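Putative branched chain amino acid ABC transporter, periplasmic amino acid-binding protein (Brucella ovis, PDB 4XFK) probably serves as the periplasmic substrate-binding component of an ABC transport system for amino acids. Local coordinates at residues L16-S21 / L29-A34; L56-Q61 / V71-A76; T288-Y291 / V295-A298. The protein carries 1 engineered substitution. All blocks are in the same frame, centred on the assembly; numbering follows the deposited sequence.

Contact 1 (L16-S21 / L29-A34). With NA (sodium ion), chain D.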
loop_
_atom_site.group_PDB
_atom_site.type_symbol
_atom_site.label_atom_id
_atom_site.label_comp_id
_atom_site.label_asym_id
_atom_site.label_seq_id
_atom_site.Cartn_x
_atom_site.Cartn_y
_atom_site.Cartn_z
ATOM N N LEU A 16 -11.386 8.787 -8.141
ATOM C CA LEU A 16 -10.029 8.701 -7.610
ATOM C C LEU A 16 -9.732 10.018 -6.909
ATOM O O LEU A 16 -9.695 11.082 -7.544
ATOM C CB LEU A 16 -9.035 8.472 -8.750
ATOM C CG LEU A 16 -7.557 8.475 -8.364
ATOM C CD1 LEU A 16 -7.229 7.341 -7.402
ATOM C CD2 LEU A 16 -6.671 8.400 -9.609
ATOM N N VAL A 17 -9.574 9.959 -5.592
ATOM C CA VAL A 17 -9.302 11.155 -4.810
ATOM C C VAL A 17 -7.865 11.062 -4.325
ATOM O O VAL A 17 -7.554 10.316 -3.398
ATOM C CB VAL A 17 -10.268 11.276 -3.619
ATOM C CG1 VAL A 17 -9.947 12.510 -2.779
ATOM C CG2 VAL A 17 -11.718 11.304 -4.104
ATOM N N GLU A 18 -6.985 11.813 -4.972
ATOM C CA GLU A 18 -5.548 11.658 -4.775
ATOM C C GLU A 18 -4.816 12.962 -4.999
ATOM O O GLU A 18 -5.370 13.902 -5.559
ATOM C CB GLU A 18 -4.969 10.599 -5.724
ATOM C CG GLU A 18 -4.926 9.204 -5.134
ATOM C CD GLU A 18 -4.060 9.138 -3.890
ATOM O OE1 GLU A 18 -3.209 10.040 -3.706
ATOM O OE2 GLU A 18 -4.226 8.193 -3.096
ATOM N N THR A 19 -3.562 13.018 -4.567
ATOM C CA THR A 19 -2.690 14.126 -4.932
ATOM C C THR A 19 -2.219 13.902 -6.360
ATOM O O THR A 19 -1.423 13.004 -6.613
ATOM C CB THR A 19 -1.473 14.198 -4.000
ATOM O OG1 THR A 19 -1.919 14.128 -2.638
ATOM C CG2 THR A 19 -0.697 15.494 -4.238
ATOM N N LEU A 20 -2.718 14.713 -7.290
ATOM C CA LEU A 20 -2.569 14.397 -8.715
ATOM C C LEU A 20 -1.780 15.444 -9.496
ATOM O O LEU A 20 -1.636 15.332 -10.719
ATOM C CB LEU A 20 -3.939 14.152 -9.365
ATOM C CG LEU A 20 -4.650 12.899 -8.838
ATOM C CD1 LEU A 20 -6.082 12.839 -9.355
ATOM C CD2 LEU A 20 -3.874 11.636 -9.186
ATOM N N SER A 21 -1.257 16.455 -8.804
ATOM C CA SER A 21 -0.417 17.445 -9.468
ATOM C C SER A 21 0.541 18.060 -8.469
ATOM O O SER A 21 0.311 18.013 -7.262
ATOM C CB SER A 21 -1.253 18.551 -10.132
ATOM O OG SER A 21 -1.924 19.355 -9.169
ATOM N N LEU A 29 0.479 10.040 -8.232
ATOM C CA LEU A 29 0.540 9.771 -9.670
ATOM C C LEU A 29 0.781 8.296 -9.986
ATOM O O LEU A 29 0.386 7.811 -11.049
ATOM C CB LEU A 29 1.592 10.657 -10.343
ATOM C CG LEU A 29 1.184 12.125 -10.440
ATOM C CD1 LEU A 29 2.386 12.979 -10.816
ATOM C CD2 LEU A 29 0.061 12.309 -11.455
ATOM N N LEU A 30 1.435 7.573 -9.076
ATOM C CA LEU A 30 1.606 6.133 -9.254
ATOM C C LEU A 30 0.288 5.407 -8.958
ATOM O O LEU A 30 -0.039 4.429 -9.635
ATOM C CB LEU A 30 2.772 5.594 -8.414
ATOM C CG LEU A 30 4.142 6.154 -8.831
ATOM C CD1 LEU A 30 5.222 5.686 -7.854
ATOM C CD2 LEU A 30 4.494 5.773 -10.285
ATOM N N TYR A 31 -0.482 5.895 -7.979
ATOM C CA TYR A 31 -1.865 5.407 -7.830
ATOM C C TYR A 31 -2.652 5.645 -9.114
ATOM O O TYR A 31 -3.360 4.753 -9.578
ATOM C CB TYR A 31 -2.595 6.011 -6.602
ATOM C CG TYR A 31 -2.167 5.312 -5.336
ATOM C CD1 TYR A 31 -2.631 4.037 -5.042
ATOM C CD2 TYR A 31 -1.266 5.908 -4.456
ATOM C CE1 TYR A 31 -2.217 3.376 -3.903
ATOM C CE2 TYR A 31 -0.836 5.251 -3.308
ATOM C CZ TYR A 31 -1.312 3.985 -3.035
ATOM O OH TYR A 31 -0.867 3.317 -1.911
ATOM N N ARG A 32 -2.532 6.836 -9.688
ATOM C CA ARG A 32 -3.223 7.115 -10.937
ATOM C C ARG A 32 -2.820 6.131 -12.027
ATOM O O ARG A 32 -3.672 5.586 -12.711
ATOM C CB ARG A 32 -2.952 8.538 -11.397
ATOM C CG ARG A 32 -3.690 8.899 -12.675
ATOM C CD ARG A 32 -3.376 10.315 -13.089
ATOM N NE ARG A 32 -4.017 10.685 -14.347
ATOM C CZ ARG A 32 -3.456 10.486 -15.537
ATOM N NH1 ARG A 32 -2.261 9.913 -15.610
ATOM N NH2 ARG A 32 -4.075 10.857 -16.641
ATOM N N ALA A 33 -1.521 5.896 -12.185
ATOM C CA ALA A 33 -1.047 4.966 -13.211
ATOM C C ALA A 33 -1.650 3.572 -13.012
ATOM O O ALA A 33 -2.109 2.944 -13.965
ATOM C CB ALA A 33 0.481 4.904 -13.223
ATOM N N ALA A 34 -1.662 3.094 -11.765
ATOM C CA ALA A 34 -2.135 1.740 -11.471
ATOM C C ALA A 34 -3.651 1.623 -11.649
ATOM O O ALA A 34 -4.158 0.630 -12.185
ATOM C CB ALA A 34 -1.734 1.334 -10.065
HETATM NA NA NA D . -0.190 4.109 0.198
HETATM O O HOH W 1 1.544 2.735 0.687
HETATM O O HOH W 2 1.146 5.883 0.239
#
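Leu-16 and Leu-20 extend from the first strand of the periplasmic-binding-protein fold and its following turn to meet Arg-32 on the next helix, the opening half of the beta-alpha-beta unit 13-18, 26-44, 54-59. The close-packed part is apolar. Leu-16 crosses the arginine chain at about a right angle and sets CD2 3.9 Å from Arg-32 CA. Leu-20 also crosses it at about a right angle, its CD2 3.9 Å from Arg-32 CB, so the root of the arginine is touched by both leucines. The arginine stem leaves with CG anti to the backbone N (chi1 -178°) and stays extended to NE, carrying the charged end away to a salt bridge with Glu-57. Beside this, Glu-18 lies buried against Tyr-31: OE2 is 4.0 Å from Tyr-31 CD2, with carboxylate and ring planes only 9° apart. The carboxylate is well supplied with donors: OE1 takes the backbone N-H of Thr-19 at 3.1 Å and the hydroxyl of Ser-86, while OE2 is bonded to Gly-85 N.

The loose side is at Leu-29, exposed to solvent, and at the partly exposed turn. There Leu-29 CD2 rests 3.5 Å from the carbonyl O of Leu-20, and no hydrogen bond joins 16-21 to 29-34. Away from the turn, Tyr-31, with CG beside its backbone N (chi1 -79°), points its phenol toward a sodium ion that Gly-85 and Gly-116 also bind through carbonyl oxygens. Two waters join the metal's shell, and Tyr-31 OH completes the set at 2.4 Å from the sodium.

Contact 2 (L56-Q61 / V71-A76)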
loop_
_atom_site.group_PDB
_atom_site.type_symbol
_atom_site.label_atom_id
_atom_site.label_comp_id
_atom_site.label_asym_id
_atom_site.label_seq_id
_atom_site.Cartn_x
_atom_site.Cartn_y
_atom_site.Cartn_z
ATOM N N LEU A 56 -13.535 9.197 -12.512
ATOM C CA LEU A 56 -13.648 10.602 -12.160
ATOM C C LEU A 56 -12.506 10.969 -11.231
ATOM O O LEU A 56 -12.418 10.472 -10.112
ATOM C CB LEU A 56 -14.974 10.858 -11.449
ATOM C CG LEU A 56 -16.258 10.451 -12.174
ATOM C CD1 LEU A 56 -17.469 10.840 -11.332
ATOM C CD2 LEU A 56 -16.323 11.059 -13.569
ATOM N N GLU A 57 -11.616 11.837 -11.678
ATOM C CA GLU A 57 -10.442 12.176 -10.883
ATOM C C GLU A 57 -10.629 13.478 -10.124
ATOM O O GLU A 57 -11.146 14.454 -10.673
ATOM C CB GLU A 57 -9.217 12.268 -11.790
ATOM C CG GLU A 57 -8.880 10.955 -12.498
ATOM C CD GLU A 57 -7.743 11.101 -13.490
ATOM O OE1 GLU A 57 -6.586 11.260 -13.054
ATOM O OE2 GLU A 57 -7.999 11.065 -14.710
ATOM N N TYR A 58 -10.208 13.482 -8.859
ATOM C CA TYR A 58 -10.269 14.663 -7.995
ATOM C C TYR A 58 -8.909 14.908 -7.368
ATOM O O TYR A 58 -8.468 14.158 -6.501
ATOM C CB TYR A 58 -11.343 14.503 -6.905
ATOM C CG TYR A 58 -12.723 14.351 -7.486
ATOM C CD1 TYR A 58 -13.174 13.113 -7.920
ATOM C CD2 TYR A 58 -13.567 15.445 -7.627
ATOM C CE1 TYR A 58 -14.425 12.968 -8.488
ATOM C CE2 TYR A 58 -14.828 15.304 -8.184
ATOM C CZ TYR A 58 -15.243 14.063 -8.613
ATOM O OH TYR A 58 -16.488 13.899 -9.173
ATOM N N ASP A 59 -8.238 15.946 -7.836
ATOM C CA ASP A 59 -6.921 16.330 -7.343
ATOM C C ASP A 59 -7.072 16.967 -5.972
ATOM O O ASP A 59 -7.623 18.053 -5.841
ATOM C CB ASP A 59 -6.304 17.308 -8.340
ATOM C CG ASP A 59 -4.876 17.702 -8.007
ATOM O OD1 ASP A 59 -4.275 17.145 -7.058
ATOM O OD2 ASP A 59 -4.351 18.590 -8.727
ATOM N N ASN A 60 -6.605 16.265 -4.946
ATOM C CA ASN A 60 -6.686 16.743 -3.581
ATOM C C ASN A 60 -5.363 17.373 -3.172
ATOM O O ASN A 60 -4.366 16.674 -2.967
ATOM C CB ASN A 60 -7.026 15.608 -2.610
ATOM C CG ASN A 60 -7.001 16.069 -1.170
ATOM O OD1 ASN A 60 -7.224 17.252 -0.892
ATOM N ND2 ASN A 60 -6.702 15.157 -0.248
ATOM N N GLN A 61 -5.360 18.698 -3.051
ATOM C CA GLN A 61 -4.147 19.432 -2.704
ATOM C C GLN A 61 -4.098 19.806 -1.235
ATOM O O GLN A 61 -3.141 20.422 -0.779
ATOM C CB GLN A 61 -4.063 20.698 -3.554
ATOM C CG GLN A 61 -3.795 20.398 -5.012
ATOM C CD GLN A 61 -2.365 19.943 -5.237
ATOM O OE1 GLN A 61 -1.419 20.570 -4.749
ATOM N NE2 GLN A 61 -2.197 18.849 -5.967
ATOM N N VAL A 71 -14.498 14.297 -1.447
ATOM C CA VAL A 71 -15.453 13.199 -1.304
ATOM C C VAL A 71 -16.895 13.682 -1.497
ATOM O O VAL A 71 -17.691 13.037 -2.192
ATOM C CB VAL A 71 -15.296 12.476 0.052
ATOM C CG1 VAL A 71 -16.475 11.549 0.324
ATOM C CG2 VAL A 71 -13.995 11.699 0.068
ATOM N N LYS A 72 -17.229 14.822 -0.903
ATOM C CA LYS A 72 -18.550 15.401 -1.106
ATOM C C LYS A 72 -18.796 15.686 -2.589
ATOM O O LYS A 72 -19.865 15.390 -3.115
ATOM C CB LYS A 72 -18.718 16.675 -0.274
ATOM C CG LYS A 72 -18.733 16.434 1.228
ATOM C CD LYS A 72 -18.818 17.744 1.993
ATOM C CE LYS A 72 -18.367 17.584 3.442
ATOM N NZ LYS A 72 -19.123 16.539 4.185
ATOM N N ALA A 73 -17.790 16.225 -3.268
ATOM C CA ALA A 73 -17.924 16.550 -4.682
ATOM C C ALA A 73 -18.115 15.294 -5.517
ATOM O O ALA A 73 -18.969 15.249 -6.400
ATOM C CB ALA A 73 -16.718 17.342 -5.167
ATOM N N ALA A 74 -17.328 14.264 -5.219
ATOM C CA ALA A 74 -17.404 13.009 -5.961
ATOM C C ALA A 74 -18.789 12.370 -5.833
ATOM O O ALA A 74 -19.378 11.922 -6.821
ATOM C CB ALA A 74 -16.329 12.063 -5.478
ATOM N N ILE A 75 -19.305 12.325 -4.612
ATOM C CA ILE A 75 -20.623 11.744 -4.384
ATOM C C ILE A 75 -21.712 12.548 -5.101
ATOM O O ILE A 75 -22.608 11.976 -5.726
ATOM C CB ILE A 75 -20.928 11.606 -2.877
ATOM C CG1 ILE A 75 -20.000 10.557 -2.252
ATOM C CG2 ILE A 75 -22.380 11.207 -2.660
ATOM C CD1 ILE A 75 -20.044 10.526 -0.741
ATOM N N ALA A 76 -21.610 13.873 -5.041
ATOM C CA ALA A 76 -22.550 14.745 -5.741
ATOM C C ALA A 76 -22.512 14.517 -7.254
ATOM O O ALA A 76 -23.529 14.656 -7.938
ATOM C CB ALA A 76 -22.270 16.209 -5.412
#
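This is an apolar strand-to-helix contact at the edge of the five-stranded parallel sheet: Tyr-58, on the outermost strand 54-59, lies against Ala-73 and Ala-74 in the last turns of helix 63-76. One aromatic ring carries nearly all of it. With CG beside the backbone N (chi1 -62°), Tyr-58 carries its ring out to the helix. The methyl of Ala-74 sits over one face as a CH-pi contact, CB 4.1 Å from the ring centroid and 28° off the normal. CE1 of Tyr-58 is its nearest ring atom, 3.7 Å from Ala-74 CB. Ala-73 approaches obliquely from the same side of the ring plane but near the other carbon flanking CZ, its CB 4.1 Å from Tyr-58 CE2. The small alanine side chains let the ring come close to the helix backbone, and Tyr-58 OH lies 3.5 Å from Ala-74 CA. That hydroxyl is hydrogen-bonded to Asp-77, just beyond the helix, which fixes the polar end of an otherwise hydrophobic group. Ala-15 of the neighbouring strand touches both Tyr-58 and Ala-74. A helix laid on its preceding strand is typical of the alternating alpha/beta architecture of periplasmic binding proteins.

Contact 3 (T288-Y291 / V295-A298)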
loop_
_atom_site.group_PDB
_atom_site.type_symbol
_atom_site.label_atom_id
_atom_site.label_comp_id
_atom_site.label_asym_id
_atom_site.label_seq_id
_atom_site.Cartn_x
_atom_site.Cartn_y
_atom_site.Cartn_z
ATOM N N THR A 288 2.276 1.805 -19.013
ATOM C CA THR A 288 2.537 3.005 -18.222
ATOM C C THR A 288 3.875 3.660 -18.518
ATOM O O THR A 288 4.087 4.812 -18.157
ATOM C CB THR A 288 2.526 2.711 -16.717
ATOM O OG1 THR A 288 3.726 2.005 -16.375
ATOM C CG2 THR A 288 1.306 1.891 -16.339
ATOM N N GLY A 289 4.790 2.923 -19.139
ATOM C CA GLY A 289 6.122 3.438 -19.385
ATOM C C GLY A 289 7.166 3.019 -18.357
ATOM O O GLY A 289 8.356 3.237 -18.580
ATOM N N HIS A 290 6.746 2.428 -17.233
ATOM C CA HIS A 290 7.694 1.981 -16.213
ATOM C C HIS A 290 7.277 0.641 -15.622
ATOM O O HIS A 290 6.106 0.265 -15.665
ATOM C CB HIS A 290 7.836 3.025 -15.095
ATOM C CG HIS A 290 6.545 3.364 -14.417
ATOM N ND1 HIS A 290 5.745 4.409 -14.823
ATOM C CD2 HIS A 290 5.908 2.785 -13.372
ATOM C CE1 HIS A 290 4.674 4.468 -14.051
ATOM N NE2 HIS A 290 4.747 3.492 -13.165
ATOM N N TYR A 291 8.245 -0.085 -15.078
ATOM C CA TYR A 291 7.957 -1.314 -14.358
ATOM C C TYR A 291 7.208 -0.986 -13.064
ATOM O O TYR A 291 7.424 0.062 -12.452
ATOM C CB TYR A 291 9.255 -2.059 -14.040
ATOM C CG TYR A 291 9.898 -2.742 -15.228
ATOM C CD1 TYR A 291 9.233 -3.752 -15.916
ATOM C CD2 TYR A 291 11.175 -2.396 -15.646
ATOM C CE1 TYR A 291 9.824 -4.390 -16.998
ATOM C CE2 TYR A 291 11.776 -3.033 -16.719
ATOM C CZ TYR A 291 11.097 -4.024 -17.394
ATOM O OH TYR A 291 11.704 -4.654 -18.460
ATOM N N VAL A 295 3.737 1.443 -4.567
ATOM C CA VAL A 295 2.285 1.398 -4.340
ATOM C C VAL A 295 1.492 0.704 -5.455
ATOM O O VAL A 295 0.308 0.385 -5.283
ATOM C CB VAL A 295 1.705 2.815 -4.124
ATOM C CG1 VAL A 295 2.313 3.437 -2.855
ATOM C CG2 VAL A 295 1.966 3.696 -5.341
ATOM N N GLU A 296 2.128 0.477 -6.603
ATOM C CA GLU A 296 1.384 0.045 -7.787
ATOM C C GLU A 296 0.822 -1.383 -7.735
ATOM O O GLU A 296 -0.341 -1.576 -8.076
ATOM C CB GLU A 296 2.192 0.297 -9.065
ATOM C CG GLU A 296 2.535 1.766 -9.238
ATOM C CD GLU A 296 3.439 2.018 -10.426
ATOM O OE1 GLU A 296 4.574 1.485 -10.448
ATOM O OE2 GLU A 296 3.014 2.757 -11.342
ATOM N N PRO A 297 1.630 -2.380 -7.323
ATOM C CA PRO A 297 1.084 -3.746 -7.308
ATOM C C PRO A 297 -0.184 -3.928 -6.451
ATOM O O PRO A 297 -1.130 -4.556 -6.941
ATOM C CB PRO A 297 2.265 -4.574 -6.792
ATOM C CG PRO A 297 3.468 -3.808 -7.302
ATOM C CD PRO A 297 3.081 -2.378 -7.044
ATOM N N ALA A 298 -0.235 -3.388 -5.234
ATOM C CA ALA A 298 -1.448 -3.540 -4.418
ATOM C C ALA A 298 -2.654 -2.911 -5.111
ATOM O O ALA A 298 -3.763 -3.457 -5.078
ATOM C CB ALA A 298 -1.271 -2.939 -3.038
#
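His-290 and Glu-296 meet through a short, straight hydrogen bond. His-290 NE2 gives its N-H to Glu-296 OE2 at 2.6 Å with an angle of 172° at the hydrogen. The acceptor lies almost in the ring plane and uses its syn lone pair, the side that faces the other carboxylate oxygen. Ring and carboxylate are nearly coplanar, 15° apart, and the two side chains approach from opposite directions, the glutamate extended beyond CG. Its other polar partners lie nearby: OE2 is also bonded to the hydroxyl of Tyr-284, and OE1 accepts from the backbone N of Ser-293. Held at both oxygens, this buried carboxylate has little freedom to rotate, and the histidine and tyrosine bonds would probably stabilise its negative charge.

This His-carboxylate pair spans the short connection between two helices, 274-288 and 296-312, in the periplasmic-binding-protein fold. Gly-289, with positive phi, is where the chain leaves the first of them.

Local hydrogen bonding shapes the histidine side. Thr-288 OG1 accepts the N-H of His-290 at 3.2 Å in an ST turn and is also bonded to the carbonyl O of Tyr-284, while the hydroxyl of Tyr-291 is hydrogen-bonded to Glu-282.

In the packing, the same threonine oxygen stands 3.4 Å above the imidazole plane of His-290, over the ring centre. The ring swings back over the turn because His-290 places CG between its backbone N and carbonyl carbon (chi1 58°). Leu-30 of helix 26-44 touches both His-290 and Glu-296, whereas Tyr-291 CB points away from 295-298 and its ring packs on Ala-281 and Lys-285 of helix 274-288.

From the N terminus, contact 1 closes first, bringing helix 26-44 back onto strand 13-18. Contact 2 follows in series, folding helix 63-76 onto strand 54-59, and contact 3 closes the short connection between helices 274-288 and 296-312 much later. None nests in or crosses another. Contacts 1 and 2 share the parallel sheet, where their strands are neighbours, and they also meet at the strand ends through Ser-21 OG and Asp-59 OD2, 2.6 Å apart. Contact 3 touches contact 1 on helix 26-44, where Val-295 CG1 packs 3.3 Å from Tyr-31 OH. Contacts 2 and 3 do not touch; their nearest atoms are about 13 Å apart.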